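Local coordinates for protein Ydr267cp (PDB 2HES) that serves as an essential component of the cytosolic iron-sulfur protein assembly machinery, required for maturing extramitochondrial iron-sulfur proteins, at residues Q150-D155 with R178-Y183; E188-L193 with D234-W239; V211-S216 with V225-G230. All blocks are in the same frame, centred on the assembly; numbering follows the deposited sequence.

Contact 1. Residues Q150-D155 with R178-Y183; sequences QEHSQD and RIWKDY
His152 and Arg178 run past each other in opposite directions, the aliphatic part of the arginine lying on the flat of the imidazole. Arg178 CD stands 3.8 Å from the centroid of the His152 ring, only 12° off its normal, a CH-pi contact over the centre of one face. Arginine suits this place because its chain, extended from CG to NE, lays methylenes on the ring before the charged end is reached. That end then turns, and the guanidinium plane is almost perpendicular to the imidazole, at 87°. Over one face of the guanidinium comes Glu151, with its CB 3.5 Å from Arg178 NH1. The glutamate thus offers its aliphatic part to the arginine: a bend at its second torsion (chi2 -56°) leads the carboxylate away, leaving Glu151 OE1 5.0 Å from Arg178 NH1, too far for a salt bridge. Trp180 presents the rim of its six-membered ring instead. Glu151 CG meets it near the ring plane, 3.6 Å from Trp180 CH2, while His152 CD2 lies 4.2 Å from Trp180 CZ2. Both nitrogens of the buried imidazole have partners: NE2 is hydrogen-bonded to Ser170 OG and ND1 to Asp174 OD2, which fixes the rotation of the ring. Ser170 OG is also hydrogen-bonded to Trp180 NE1. The serine therefore links histidine and tryptophan, tying the loop before strand 156-161 to strand 177-183. This Trp-Ser-His-Asp network is the structural tetrad characteristic of WD40 propeller blades, here in the fourth repeat.

Contact 2. Residues E188-L193 with D234-W239; sequences ECVAVL and DDQQEW
Val190 O accepts a hydrogen bond from Gln237 N at 2.8 Å and 166°, a polar link between the outermost strands of two successive blades of the WD40 beta-propeller. The strand segments run nearly parallel, 16° apart, but their axes approach no closer than 6.1 Å, and this single direct hydrogen bond is supplemented by side-chain packing. Val190 CG2 rests 3.6 Å from Gln237 CD, a branched apolar residue packing on the long, extended glutamine. The small Ala191 lets the chains come close, its CB lying 3.5 Å from Gln237 O. Farther along, Leu193 sets its methyls over one face of the Trp239 indole, CD2 an unusually short 3.3 Å from Trp239 CG; an off-rotamer chi1 and crowding of Trp239 NE1 against Trp226 CB make that ring's placement doubtful, so the distance says nothing about packing. Gln236 bends back (chi2 -82°) toward Cys189 and Val190; as modelled, its NE2 donates to water 1 at 2.7 Å, but OE1 beside Cys189 O leaves the amide's orientation uncertain. Behind this first shell, Val190 and Ala191 form a classic beta bulge opposite Ile179 of the adjacent strand. Asp232 OD1 accepts hydrogen bonds from the backbone N atoms of Asp234 and Gln236.

Contact 3. Residues V211-S216 with V225-G230; sequences VFRLCS and VWKYMG
With CG anti to the carbonyl carbon (chi1 -56°), Trp226 brings the edge of its indole to Leu214 O and Ser216 OG, while chi1 of 58° sets Ser216 OG between its own N and carbonyl carbon, turned to that ring. Trp226 NE1 consequently donates to Ser216 OG at 2.8 Å, almost straight and in the ring plane. Serine suits the place because its short hydroxyl can serve two groups: OG is also hydrogen-bonded to His196 NE2, repeating part of the WD40 structural tetrad in the fifth repeat. The backbones of this antiparallel hairpin pair regularly. Leu214 and Trp226 form a hydrogen-bonded pair, with Trp226 N to Leu214 O at 2.7 Å and Leu214 N to Trp226 O at 2.9 Å. Arg213 with Lys227, and Cys215 with Val225, are the flanking non-hydrogen-bonded pairs. Beyond them Tyr228 N donates to Phe212 O at 3.1 Å, and water 3 bridges Phe212 O and Tyr228 O. The two aromatic side chains lie side by side and point the same way, their ring planes 45° apart. Phe212 CD2 lies 3.9 Å from Tyr228 CD2, over one face of the tyrosine; Gly230 N stands over the opposite face, and Asp231 holds the hydroxyl. Long and flexible, Arg213 reaches salt bridges with Asp206, Glu242 and Glu278. Strands 213-218 and 223-231 are the two middle strands of a four-stranded blade, between 200-205 and 237-244. Leu214 and Trp226 turn one face toward Leu193 of the preceding blade, whereas Arg213, Cys215 and Val225 turn the other toward Trp258 on strand 253-258 of the next.

In the fold
Contact 1 belongs to the fourth repeat and contact 3 to the fifth, and contact 2 joins their blades, bonded by backbone to both: Ile179 O to Val190 N, and Glu238 O to Met229 N. Contacts 1 and 3 each carry part of a buried Trp-Ser-His network, yet the first has no direct hydrogen bond across its segments, whereas the third has regular strand pairing. The centre of contact 2 lies about 21 Å from the chain centre, farther than the others, and it combines packing with a single direct backbone hydrogen bond. Contact 1 sets buried His152 and Trp180 against exposed Glu151; contact 2 has no exposed touching residue; contact 3 runs from buried Leu214 and Trp226 to exposed Val211.

Contact 1. Residues Q150-D155 with R178-Y183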
loop_
_atom_site.group_PDB
_atom_site.type_symbol
_atom_site.label_atom_id
_atom_site.label_comp_id
_atom_site.label_asym_id
_atom_site.label_seq_id
_atom_site.Cartn_x
_atom_site.Cartn_y
_atom_site.Cartn_z
ATOM N N GLN A 150 4.242 -3.923 -18.832
ATOM C CA GLN A 150 5.669 -4.255 -18.702
ATOM C C GLN A 150 6.493 -3.073 -19.165
ATOM O O GLN A 150 6.954 -3.032 -20.307
ATOM C CB GLN A 150 5.965 -5.523 -19.530
ATOM C CG GLN A 150 5.166 -6.728 -19.079
ATOM C CD GLN A 150 5.623 -8.010 -19.737
ATOM O OE1 GLN A 150 4.899 -8.594 -20.544
ATOM N NE2 GLN A 150 6.845 -8.440 -19.422
ATOM N N GLU A 151 6.672 -2.084 -18.287
ATOM C CA GLU A 151 7.534 -0.937 -18.620
ATOM C C GLU A 151 8.657 -0.708 -17.628
ATOM O O GLU A 151 9.735 -0.180 -18.008
ATOM C CB GLU A 151 6.731 0.352 -18.814
ATOM C CG GLU A 151 5.576 0.259 -19.851
ATOM C CD GLU A 151 6.009 -0.209 -21.245
ATOM O OE1 GLU A 151 7.037 0.273 -21.780
ATOM O OE2 GLU A 151 5.294 -1.061 -21.819
ATOM N N HIS A 152 8.424 -1.103 -16.376
ATOM C CA HIS A 152 9.448 -1.029 -15.329
ATOM C C HIS A 152 10.612 -1.885 -15.812
ATOM O O HIS A 152 10.417 -2.840 -16.576
ATOM C CB HIS A 152 8.932 -1.496 -13.946
ATOM C CG HIS A 152 8.127 -0.449 -13.232
ATOM N ND1 HIS A 152 8.678 0.742 -12.800
ATOM C CD2 HIS A 152 6.814 -0.401 -12.896
ATOM C CE1 HIS A 152 7.733 1.474 -12.224
ATOM N NE2 HIS A 152 6.597 0.815 -12.285
ATOM N N SER A 153 11.808 -1.507 -15.412
ATOM C CA SER A 153 12.992 -2.274 -15.804
ATOM C C SER A 153 13.525 -3.158 -14.692
ATOM O O SER A 153 14.525 -3.901 -14.913
ATOM C CB SER A 153 14.086 -1.320 -16.297
ATOM O OG SER A 153 14.540 -0.524 -15.217
ATOM N N GLN A 154 12.924 -3.057 -13.507
ATOM C CA GLN A 154 13.238 -3.893 -12.323
ATOM C C GLN A 154 11.986 -4.279 -11.540
ATOM O O GLN A 154 10.872 -3.780 -11.849
ATOM C CB GLN A 154 14.249 -3.210 -11.376
ATOM C CG GLN A 154 15.611 -2.895 -11.982
ATOM C CD GLN A 154 16.435 -4.133 -12.297
ATOM O OE1 GLN A 154 16.465 -5.118 -11.531
ATOM N NE2 GLN A 154 17.118 -4.090 -13.435
ATOM N N ASP A 155 12.173 -5.188 -10.561
ATOM C CA ASP A 155 11.203 -5.610 -9.505
ATOM C C ASP A 155 10.210 -4.459 -9.166
ATOM O O ASP A 155 10.601 -3.362 -8.779
ATOM C CB ASP A 155 12.069 -6.102 -8.312
ATOM C CG ASP A 155 11.311 -6.363 -6.981
ATOM O OD1 ASP A 155 10.093 -6.739 -6.895
ATOM O OD2 ASP A 155 12.011 -6.253 -5.939
ATOM N N ARG A 178 5.567 4.743 -11.733
ATOM C CA ARG A 178 4.871 4.897 -13.000
ATOM C C ARG A 178 3.389 5.079 -12.729
ATOM O O ARG A 178 2.837 4.471 -11.804
ATOM C CB ARG A 178 5.104 3.716 -13.960
ATOM C CG ARG A 178 6.485 3.831 -14.607
ATOM C CD ARG A 178 6.701 2.725 -15.621
ATOM N NE ARG A 178 8.025 2.857 -16.185
ATOM C CZ ARG A 178 8.330 3.321 -17.379
ATOM N NH1 ARG A 178 7.387 3.713 -18.234
ATOM N NH2 ARG A 178 9.628 3.397 -17.700
ATOM N N ILE A 179 2.773 5.917 -13.545
ATOM C CA ILE A 179 1.325 6.179 -13.448
ATOM C C ILE A 179 0.697 5.533 -14.649
ATOM O O ILE A 179 1.182 5.716 -15.788
ATOM C CB ILE A 179 1.032 7.743 -13.434
ATOM C CG1 ILE A 179 1.800 8.497 -12.344
ATOM C CG2 ILE A 179 -0.510 7.995 -13.320
ATOM C CD1 ILE A 179 1.502 7.993 -10.939
ATOM N N TRP A 180 -0.417 4.824 -14.437
ATOM C CA TRP A 180 -1.051 4.081 -15.494
ATOM C C TRP A 180 -2.511 4.490 -15.552
ATOM O O TRP A 180 -3.142 4.688 -14.497
ATOM C CB TRP A 180 -1.008 2.598 -15.167
ATOM C CG TRP A 180 0.366 2.116 -14.840
ATOM C CD1 TRP A 180 0.921 2.102 -13.595
ATOM C CD2 TRP A 180 1.309 1.471 -15.721
ATOM N NE1 TRP A 180 2.193 1.537 -13.656
ATOM C CE2 TRP A 180 2.447 1.145 -14.941
ATOM C CE3 TRP A 180 1.322 1.173 -17.109
ATOM C CZ2 TRP A 180 3.601 0.521 -15.492
ATOM C CZ3 TRP A 180 2.474 0.588 -17.663
ATOM C CH2 TRP A 180 3.602 0.255 -16.829
ATOM N N LYS A 181 -3.027 4.589 -16.767
ATOM C CA LYS A 181 -4.397 5.078 -16.992
ATOM C C LYS A 181 -4.954 4.308 -18.177
ATOM O O LYS A 181 -4.173 3.902 -19.016
ATOM C CB LYS A 181 -4.282 6.535 -17.418
ATOM C CG LYS A 181 -5.572 7.167 -17.780
ATOM C CD LYS A 181 -5.343 8.654 -17.916
ATOM C CE LYS A 181 -6.674 9.332 -18.240
ATOM N NZ LYS A 181 -6.668 10.785 -17.989
ATOM N N ASP A 182 -6.279 4.137 -18.272
ATOM C CA ASP A 182 -6.808 3.491 -19.479
ATOM C C ASP A 182 -7.570 4.455 -20.373
ATOM O O ASP A 182 -8.132 5.456 -19.902
ATOM C CB ASP A 182 -7.704 2.313 -19.135
ATOM C CG ASP A 182 -9.124 2.730 -18.871
ATOM O OD1 ASP A 182 -9.403 3.202 -17.751
ATOM O OD2 ASP A 182 -9.957 2.594 -19.795
ATOM N N TYR A 183 -7.552 4.149 -21.672
ATOM C CA TYR A 183 -8.547 4.656 -22.607
ATOM C C TYR A 183 -9.270 3.442 -23.162
ATOM O O TYR A 183 -8.692 2.683 -23.940
ATOM C CB TYR A 183 -7.895 5.511 -23.700
ATOM C CG TYR A 183 -7.442 6.835 -23.135
ATOM C CD1 TYR A 183 -8.323 7.921 -23.046
ATOM C CD2 TYR A 183 -6.148 6.996 -22.641
ATOM C CE1 TYR A 183 -7.914 9.133 -22.491
ATOM C CE2 TYR A 183 -5.731 8.205 -22.085
ATOM C CZ TYR A 183 -6.619 9.262 -22.017
ATOM O OH TYR A 183 -6.205 10.455 -21.471
#

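Contact 2. Residues E188-L193 with D234-W239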
loop_
_atom_site.group_PDB
_atom_site.type_symbol
_atom_site.label_atom_id
_atom_site.label_comp_id
_atom_site.label_asym_id
_atom_site.label_seq_id
_atom_site.Cartn_x
_atom_site.Cartn_y
_atom_site.Cartn_z
ATOM N N GLU A 188 -2.123 2.036 -20.322
ATOM C CA GLU A 188 -0.745 2.329 -20.649
ATOM C C GLU A 188 -0.137 3.247 -19.630
ATOM O O GLU A 188 -0.861 3.780 -18.789
ATOM C CB GLU A 188 -0.618 2.929 -22.037
ATOM C CG GLU A 188 -1.465 4.138 -22.257
ATOM C CD GLU A 188 -1.342 4.628 -23.684
ATOM O OE1 GLU A 188 -0.241 4.480 -24.262
ATOM O OE2 GLU A 188 -2.335 5.158 -24.219
ATOM N N CYS A 189 1.184 3.401 -19.692
ATOM C CA CYS A 189 1.908 4.255 -18.746
ATOM C C CYS A 189 1.834 5.682 -19.257
ATOM O O CYS A 189 2.177 5.938 -20.425
ATOM C CB CYS A 189 3.386 3.802 -18.625
ATOM S SG CYS A 189 4.272 4.886 -17.533
ATOM N N VAL A 190 1.309 6.592 -18.434
ATOM C CA VAL A 190 1.152 7.991 -18.852
ATOM C C VAL A 190 2.152 8.930 -18.173
ATOM O O VAL A 190 2.275 10.125 -18.536
ATOM C CB VAL A 190 -0.302 8.501 -18.667
ATOM C CG1 VAL A 190 -1.215 7.684 -19.602
ATOM C CG2 VAL A 190 -0.728 8.419 -17.232
ATOM N N ALA A 191 2.909 8.387 -17.230
ATOM C CA ALA A 191 4.038 9.176 -16.658
ATOM C C ALA A 191 5.048 8.321 -15.938
ATOM O O ALA A 191 4.709 7.321 -15.347
ATOM C CB ALA A 191 3.472 10.247 -15.714
ATOM N N VAL A 192 6.305 8.726 -15.992
ATOM C CA VAL A 192 7.363 8.091 -15.253
ATOM C C VAL A 192 7.890 9.215 -14.336
ATOM O O VAL A 192 8.298 10.297 -14.828
ATOM C CB VAL A 192 8.498 7.607 -16.169
ATOM C CG1 VAL A 192 9.556 6.904 -15.333
ATOM C CG2 VAL A 192 7.971 6.729 -17.319
ATOM N N LEU A 193 7.790 8.986 -13.036
ATOM C CA LEU A 193 8.234 9.907 -11.994
ATOM C C LEU A 193 9.686 9.576 -11.633
ATOM O O LEU A 193 9.950 8.641 -10.867
ATOM C CB LEU A 193 7.341 9.814 -10.753
ATOM C CG LEU A 193 5.852 10.164 -10.951
ATOM C CD1 LEU A 193 5.014 10.159 -9.719
ATOM C CD2 LEU A 193 5.769 11.468 -11.523
ATOM N N ASP A 234 0.348 14.629 -26.346
ATOM C CA ASP A 234 0.224 13.220 -26.711
ATOM C C ASP A 234 -0.667 12.433 -25.743
ATOM O O ASP A 234 -0.796 11.203 -25.856
ATOM C CB ASP A 234 1.607 12.596 -26.821
ATOM N N ASP A 235 -1.298 13.160 -24.807
ATOM C CA ASP A 235 -2.226 12.581 -23.845
ATOM C C ASP A 235 -1.471 11.850 -22.724
ATOM O O ASP A 235 -2.017 11.024 -22.021
ATOM C CB ASP A 235 -3.214 11.654 -24.551
ATOM C CG ASP A 235 -4.550 11.594 -23.861
ATOM O OD1 ASP A 235 -4.677 12.186 -22.763
ATOM O OD2 ASP A 235 -5.477 10.949 -24.408
ATOM N N GLN A 236 -0.199 12.173 -22.593
ATOM C CA GLN A 236 0.622 11.723 -21.491
ATOM C C GLN A 236 0.465 12.754 -20.395
ATOM O O GLN A 236 0.007 13.869 -20.673
ATOM C CB GLN A 236 2.062 11.734 -21.938
ATOM C CG GLN A 236 2.407 10.625 -22.949
ATOM C CD GLN A 236 2.682 9.320 -22.216
ATOM O OE1 GLN A 236 1.907 8.402 -22.316
ATOM N NE2 GLN A 236 3.757 9.279 -21.410
ATOM N N GLN A 237 0.865 12.399 -19.177
ATOM C CA GLN A 237 0.719 13.323 -18.042
ATOM C C GLN A 237 2.051 13.903 -17.664
ATOM O O GLN A 237 3.034 13.164 -17.536
ATOM C CB GLN A 237 0.145 12.597 -16.826
ATOM C CG GLN A 237 -1.308 12.096 -17.037
ATOM C CD GLN A 237 -1.934 11.500 -15.787
ATOM O OE1 GLN A 237 -1.257 11.276 -14.782
ATOM N NE2 GLN A 237 -3.265 11.239 -15.852
ATOM N N GLU A 238 2.072 15.210 -17.441
ATOM C CA GLU A 238 3.260 15.894 -16.962
ATOM C C GLU A 238 3.185 15.946 -15.455
ATOM O O GLU A 238 2.194 16.377 -14.895
ATOM C CB GLU A 238 3.342 17.295 -17.550
ATOM C CG GLU A 238 3.241 17.280 -19.076
ATOM C CD GLU A 238 3.706 18.559 -19.743
ATOM O OE1 GLU A 238 4.124 19.520 -19.034
ATOM O OE2 GLU A 238 3.636 18.610 -20.992
ATOM N N TRP A 239 4.248 15.505 -14.804
ATOM C CA TRP A 239 4.286 15.438 -13.351
ATOM C C TRP A 239 5.681 15.953 -12.888
ATOM O O TRP A 239 6.697 15.703 -13.594
ATOM C CB TRP A 239 3.993 13.955 -12.991
ATOM C CG TRP A 239 3.338 13.757 -11.771
ATOM C CD1 TRP A 239 3.865 14.130 -10.590
ATOM C CD2 TRP A 239 2.049 13.121 -11.459
ATOM N NE1 TRP A 239 3.028 13.799 -9.575
ATOM C CE2 TRP A 239 1.916 13.191 -10.056
ATOM C CE3 TRP A 239 0.991 12.532 -12.212
ATOM C CZ2 TRP A 239 0.822 12.695 -9.369
ATOM C CZ3 TRP A 239 -0.116 12.025 -11.503
ATOM C CH2 TRP A 239 -0.181 12.138 -10.089
HETATM O O HOH W 1 5.165 7.546 -19.923
HETATM O O HOH W 2 7.544 12.982 -14.171
#

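Contact 3. Residues V211-S216 with V225-G230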
loop_
_atom_site.group_PDB
_atom_site.type_symbol
_atom_site.label_atom_id
_atom_site.label_comp_id
_atom_site.label_asym_id
_atom_site.label_seq_id
_atom_site.Cartn_x
_atom_site.Cartn_y
_atom_site.Cartn_z
ATOM N N VAL A 211 -7.234 18.057 -8.891
ATOM C CA VAL A 211 -6.054 17.560 -9.606
ATOM C C VAL A 211 -5.115 16.806 -8.663
ATOM O O VAL A 211 -5.068 17.066 -7.448
ATOM C CB VAL A 211 -5.333 18.688 -10.372
ATOM C CG1 VAL A 211 -6.315 19.319 -11.414
ATOM C CG2 VAL A 211 -4.800 19.742 -9.370
ATOM N N PHE A 212 -4.325 15.902 -9.235
ATOM C CA PHE A 212 -3.710 14.811 -8.447
ATOM C C PHE A 212 -2.357 15.159 -7.857
ATOM O O PHE A 212 -1.591 15.918 -8.436
ATOM C CB PHE A 212 -3.490 13.558 -9.320
ATOM C CG PHE A 212 -4.608 13.283 -10.294
ATOM C CD1 PHE A 212 -5.914 13.028 -9.846
ATOM C CD2 PHE A 212 -4.349 13.294 -11.666
ATOM C CE1 PHE A 212 -6.935 12.782 -10.749
ATOM C CE2 PHE A 212 -5.386 13.036 -12.603
ATOM C CZ PHE A 212 -6.674 12.792 -12.122
ATOM N N ARG A 213 -2.068 14.564 -6.699
ATOM C CA ARG A 213 -0.673 14.529 -6.193
ATOM C C ARG A 213 -0.415 13.151 -5.614
ATOM O O ARG A 213 -1.364 12.375 -5.402
ATOM C CB ARG A 213 -0.428 15.573 -5.098
ATOM C CG ARG A 213 -0.588 17.002 -5.598
ATOM C CD ARG A 213 -0.009 17.963 -4.552
ATOM N NE ARG A 213 -0.781 17.913 -3.302
ATOM C CZ ARG A 213 -0.507 18.650 -2.234
ATOM N NH1 ARG A 213 0.530 19.507 -2.246
ATOM N NH2 ARG A 213 -1.268 18.557 -1.157
ATOM N N LEU A 214 0.858 12.843 -5.397
ATOM C CA LEU A 214 1.210 11.510 -4.881
ATOM C C LEU A 214 2.422 11.660 -3.966
ATOM O O LEU A 214 3.296 12.476 -4.294
ATOM C CB LEU A 214 1.595 10.613 -6.076
ATOM C CG LEU A 214 2.032 9.197 -5.801
ATOM C CD1 LEU A 214 0.852 8.294 -6.111
ATOM C CD2 LEU A 214 3.277 8.797 -6.617
ATOM N N CYS A 215 2.493 10.910 -2.853
ATOM C CA CYS A 215 3.773 10.869 -2.110
ATOM C C CYS A 215 4.400 9.501 -2.251
ATOM O O CYS A 215 3.711 8.469 -2.469
ATOM C CB CYS A 215 3.582 11.223 -0.638
ATOM S SG CYS A 215 2.512 10.048 0.296
ATOM N N SER A 216 5.713 9.462 -2.179
ATOM C CA SER A 216 6.436 8.182 -2.356
ATOM C C SER A 216 7.631 8.110 -1.399
ATOM O O SER A 216 8.232 9.133 -1.057
ATOM C CB SER A 216 6.956 8.019 -3.796
ATOM O OG SER A 216 7.822 9.120 -4.141
ATOM N N VAL A 225 6.903 14.460 -2.718
ATOM C CA VAL A 225 5.521 14.745 -3.062
ATOM C C VAL A 225 5.580 15.196 -4.523
ATOM O O VAL A 225 6.350 16.098 -4.882
ATOM C CB VAL A 225 4.939 15.812 -2.170
ATOM C CG1 VAL A 225 3.577 16.242 -2.623
ATOM C CG2 VAL A 225 4.876 15.314 -0.733
ATOM N N TRP A 226 4.792 14.516 -5.346
ATOM C CA TRP A 226 4.770 14.744 -6.768
ATOM C C TRP A 226 3.437 15.390 -7.094
ATOM O O TRP A 226 2.398 14.991 -6.538
ATOM C CB TRP A 226 4.829 13.390 -7.472
ATOM C CG TRP A 226 6.001 12.538 -7.110
ATOM C CD1 TRP A 226 6.071 11.591 -6.080
ATOM C CD2 TRP A 226 7.251 12.461 -7.816
ATOM N NE1 TRP A 226 7.330 10.986 -6.104
ATOM C CE2 TRP A 226 8.042 11.478 -7.173
ATOM C CE3 TRP A 226 7.787 13.130 -8.947
ATOM C CZ2 TRP A 226 9.359 11.165 -7.603
ATOM C CZ3 TRP A 226 9.118 12.802 -9.372
ATOM C CH2 TRP A 226 9.864 11.842 -8.696
ATOM N N LYS A 227 3.442 16.256 -8.099
ATOM C CA LYS A 227 2.253 16.996 -8.478
ATOM C C LYS A 227 1.988 16.879 -9.967
ATOM O O LYS A 227 2.883 17.106 -10.779
ATOM C CB LYS A 227 2.506 18.457 -8.204
ATOM C CG LYS A 227 1.390 19.401 -8.762
ATOM C CD LYS A 227 1.737 20.879 -8.368
ATOM C CE LYS A 227 1.675 21.222 -6.952
ATOM N NZ LYS A 227 2.299 22.640 -7.042
ATOM N N TYR A 228 0.749 16.545 -10.319
ATOM C CA TYR A 228 0.334 16.532 -11.720
ATOM C C TYR A 228 0.223 17.969 -12.283
ATOM O O TYR A 228 -0.305 18.851 -11.614
ATOM C CB TYR A 228 -1.017 15.840 -11.781
ATOM C CG TYR A 228 -1.768 15.934 -13.065
ATOM C CD1 TYR A 228 -1.347 15.248 -14.185
ATOM C CD2 TYR A 228 -2.982 16.640 -13.142
ATOM C CE1 TYR A 228 -2.065 15.277 -15.370
ATOM C CE2 TYR A 228 -3.732 16.639 -14.329
ATOM C CZ TYR A 228 -3.246 15.969 -15.433
ATOM O OH TYR A 228 -3.942 16.004 -16.624
ATOM N N MET A 229 0.724 18.162 -13.509
ATOM C CA MET A 229 0.853 19.490 -14.111
ATOM C C MET A 229 0.146 19.534 -15.469
ATOM O O MET A 229 0.402 20.426 -16.269
ATOM C CB MET A 229 2.356 19.868 -14.248
ATOM C CG MET A 229 3.154 19.990 -12.942
ATOM S SD MET A 229 2.615 21.397 -11.997
ATOM C CE MET A 229 3.279 22.751 -12.976
ATOM N N GLY A 230 -0.768 18.588 -15.694
ATOM C CA GLY A 230 -1.663 18.553 -16.859
ATOM C C GLY A 230 -1.164 17.575 -17.914
ATOM O O GLY A 230 -0.033 17.068 -17.835
HETATM O O HOH W 3 -2.008 18.541 -9.564
#